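Local coordinates for exotoxin type A (Streptococcus pyogenes phage T12, PDB 1FNU), which acts as a superantigen, the scarlet fever toxin, which probably bridges MHC class II molecules and T-cell receptors as its relatives do, at residues Q19-Y22 with F23-G27. Numbering follows the deposited sequence.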
ATOM      1  N   GLN A  19       2.540  16.372  15.257  1.00 17.92           N
ATOM      2  CA  GLN A  19       1.751  17.186  14.382  1.00 17.69           C
ATOM      3  C   GLN A  19       0.597  16.354  13.720  1.00 17.56           C
ATOM      4  O   GLN A  19      -0.442  16.929  13.409  1.00 17.32           O
ATOM      5  CB  GLN A  19       2.621  17.841  13.270  1.00 17.95           C
ATOM      6  CG  GLN A  19       3.081  16.809  12.210  1.00 17.93           C
ATOM      7  CD  GLN A  19       4.452  16.274  12.541  1.00 18.12           C
ATOM      8  OE1 GLN A  19       4.944  16.438  13.667  1.00 17.81           O
ATOM      9  NE2 GLN A  19       5.094  15.636  11.565  1.00 18.30           N
ATOM     10  N   ASN A  20       0.820  15.043  13.514  1.00 17.47           N
ATOM     11  CA  ASN A  20      -0.185  14.140  12.893  1.00 17.59           C
ATOM     12  C   ASN A  20      -1.424  13.899  13.785  1.00 17.56           C
ATOM     13  O   ASN A  20      -2.443  13.482  13.262  1.00 17.71           O
ATOM     14  CB  ASN A  20       0.442  12.785  12.427  1.00 17.25           C
ATOM     15  CG  ASN A  20       1.449  13.003  11.278  1.00 17.39           C
ATOM     16  OD1 ASN A  20       1.366  14.005  10.601  1.00 17.50           O
ATOM     17  ND2 ASN A  20       2.381  12.084  11.082  1.00 16.99           N
ATOM     18  N   ILE A  21      -1.323  14.181  15.100  1.00 17.55           N
ATOM     19  CA  ILE A  21      -2.505  14.143  16.004  1.00 17.61           C
ATOM     20  C   ILE A  21      -3.097  15.567  15.819  1.00 17.55           C
ATOM     21  O   ILE A  21      -4.295  15.728  15.633  1.00 17.41           O
ATOM     22  CB  ILE A  21      -2.101  13.919  17.452  1.00 17.73           C
ATOM     23  CG1 ILE A  21      -1.427  12.561  17.599  1.00 17.66           C
ATOM     24  CG2 ILE A  21      -3.349  14.020  18.413  1.00 17.37           C
ATOM     25  CD1 ILE A  21      -2.334  11.336  17.251  1.00 17.65           C
ATOM     26  N   TYR A  22      -2.248  16.588  15.833  1.00 17.60           N
ATOM     27  CA  TYR A  22      -2.682  17.975  15.602  1.00 17.63           C
ATOM     28  C   TYR A  22      -3.602  18.145  14.345  1.00 17.76           C
ATOM     29  O   TYR A  22      -4.643  18.812  14.406  1.00 17.55           O
ATOM     30  CB  TYR A  22      -1.463  18.952  15.430  1.00 17.50           C
ATOM     31  CG  TYR A  22      -1.848  20.366  14.890  1.00 17.70           C
ATOM     32  CD1 TYR A  22      -2.526  21.325  15.700  1.00 17.56           C
ATOM     33  CD2 TYR A  22      -1.600  20.722  13.551  1.00 17.64           C
ATOM     34  CE1 TYR A  22      -2.921  22.539  15.209  1.00 17.75           C
ATOM     35  CE2 TYR A  22      -2.018  21.989  13.029  1.00 17.66           C
ATOM     36  CZ  TYR A  22      -2.675  22.885  13.863  1.00 17.80           C
ATOM     37  OH  TYR A  22      -3.061  24.153  13.393  1.00 18.06           O
ATOM     38  N   PHE A  23      -3.201  17.610  13.181  1.00 17.87           N
ATOM     39  CA  PHE A  23      -4.037  17.842  12.002  1.00 18.00           C
ATOM     40  C   PHE A  23      -5.408  17.106  12.044  1.00 18.17           C
ATOM     41  O   PHE A  23      -6.328  17.554  11.379  1.00 18.36           O
ATOM     42  CB  PHE A  23      -3.230  17.491  10.715  1.00 17.87           C
ATOM     43  CG  PHE A  23      -2.148  18.492  10.381  1.00 17.73           C
ATOM     44  CD1 PHE A  23      -2.498  19.721   9.805  1.00 17.65           C
ATOM     45  CD2 PHE A  23      -0.771  18.172  10.587  1.00 17.62           C
ATOM     46  CE1 PHE A  23      -1.508  20.648   9.409  1.00 17.48           C
ATOM     47  CE2 PHE A  23       0.236  19.056  10.225  1.00 17.40           C
ATOM     48  CZ  PHE A  23      -0.122  20.323   9.620  1.00 17.55           C
ATOM     49  N   LEU A  24      -5.518  16.049  12.843  1.00 18.11           N
ATOM     50  CA  LEU A  24      -6.750  15.274  12.992  1.00 18.41           C
ATOM     51  C   LEU A  24      -7.787  16.117  13.788  1.00 18.63           C
ATOM     52  O   LEU A  24      -8.962  16.168  13.464  1.00 18.61           O
ATOM     53  CB  LEU A  24      -6.497  13.986  13.797  1.00 18.23           C
ATOM     54  CG  LEU A  24      -5.591  12.836  13.302  1.00 18.49           C
ATOM     55  CD1 LEU A  24      -5.470  11.717  14.375  1.00 18.18           C
ATOM     56  CD2 LEU A  24      -6.125  12.340  11.908  1.00 18.29           C
ATOM     57  N   TYR A  25      -7.327  16.834  14.802  1.00 18.88           N
ATOM     58  CA  TYR A  25      -8.237  17.598  15.640  1.00 19.18           C
ATOM     59  C   TYR A  25      -8.392  19.094  15.358  1.00 19.47           C
ATOM     60  O   TYR A  25      -9.375  19.753  15.828  1.00 19.46           O
ATOM     61  CB  TYR A  25      -7.897  17.343  17.096  1.00 19.08           C
ATOM     62  CG  TYR A  25      -8.112  15.865  17.479  1.00 19.06           C
ATOM     63  CD1 TYR A  25      -9.403  15.362  17.690  1.00 18.90           C
ATOM     64  CD2 TYR A  25      -7.038  15.001  17.637  1.00 18.98           C
ATOM     65  CE1 TYR A  25      -9.649  14.024  18.075  1.00 19.03           C
ATOM     66  CE2 TYR A  25      -7.224  13.671  18.014  1.00 19.15           C
ATOM     67  CZ  TYR A  25      -8.532  13.174  18.241  1.00 19.11           C
ATOM     68  OH  TYR A  25      -8.699  11.866  18.596  1.00 19.24           O
ATOM     69  N   GLU A  26      -7.435  19.628  14.625  1.00 19.65           N
ATOM     70  CA  GLU A  26      -7.514  21.012  14.194  1.00 19.99           C
ATOM     71  C   GLU A  26      -8.399  21.005  12.928  1.00 20.00           C
ATOM     72  O   GLU A  26      -9.136  21.951  12.700  1.00 20.34           O
ATOM     73  CB  GLU A  26      -6.154  21.523  13.822  1.00 20.18           C
ATOM     74  CG  GLU A  26      -6.156  22.914  13.119  1.00 20.71           C
ATOM     75  CD  GLU A  26      -6.716  24.008  13.990  1.00 21.00           C
ATOM     76  OE1 GLU A  26      -6.635  23.868  15.229  1.00 21.31           O
ATOM     77  OE2 GLU A  26      -7.229  25.021  13.444  1.00 21.32           O
ATOM     78  N   GLY A  27      -8.333  19.959  12.111  1.00 20.00           N
ATOM     79  CA  GLY A  27      -9.144  19.891  10.879  1.00 19.94           C
ATOM     80  C   GLY A  27     -10.634  19.675  11.179  1.00 19.99           C
ATOM     81  O   GLY A  27     -10.986  19.494  12.356  1.00 19.98           O
TER
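F23 N donates to Q19 O (2.9 Å) and E26 N to Y22 O (2.9 Å), two i to i+4 bonds of the short helix 19-26; between them I21 O takes only weak bonds from L24 N and Y25 N, and a further weak i to i+3 bond runs from Y25 N to Y22 O. Side chains sort onto two flanks. On one, the Y22 ring has E26 over one face and F23 at its edge. Its CG lies anti to the backbone N (chi1 168°), which swings the ring along the helix beside E26. E26 CB makes a CH-pi contact 3.9 Å from the ring centroid, and E26 CG reaches the phenol end, 3.3 Å from Y22 OH. The E26 carboxylate runs nearly parallel to the ring, with planes 16° apart. Y22 and F23 form a T-shaped pair, the Y22 edge toward the F23 face, centroids 5.0 Å apart. On the other flank, I21 CG2 lies alongside Y25, 3.9 Å from its CD2, and I21 CD1 meets L24 CD1. Y25 OH bonds Y201; F23 makes a cation-pi contact with R95 of a neighbouring subunit. Y22, Y25 and E26 all touch helix 142-157, joining the OB-fold and beta-grasp parts of the toxin. The Y22 ring thus packs on the aliphatic part of E26, whose carboxylate lies near D155 and may have a raised pKa.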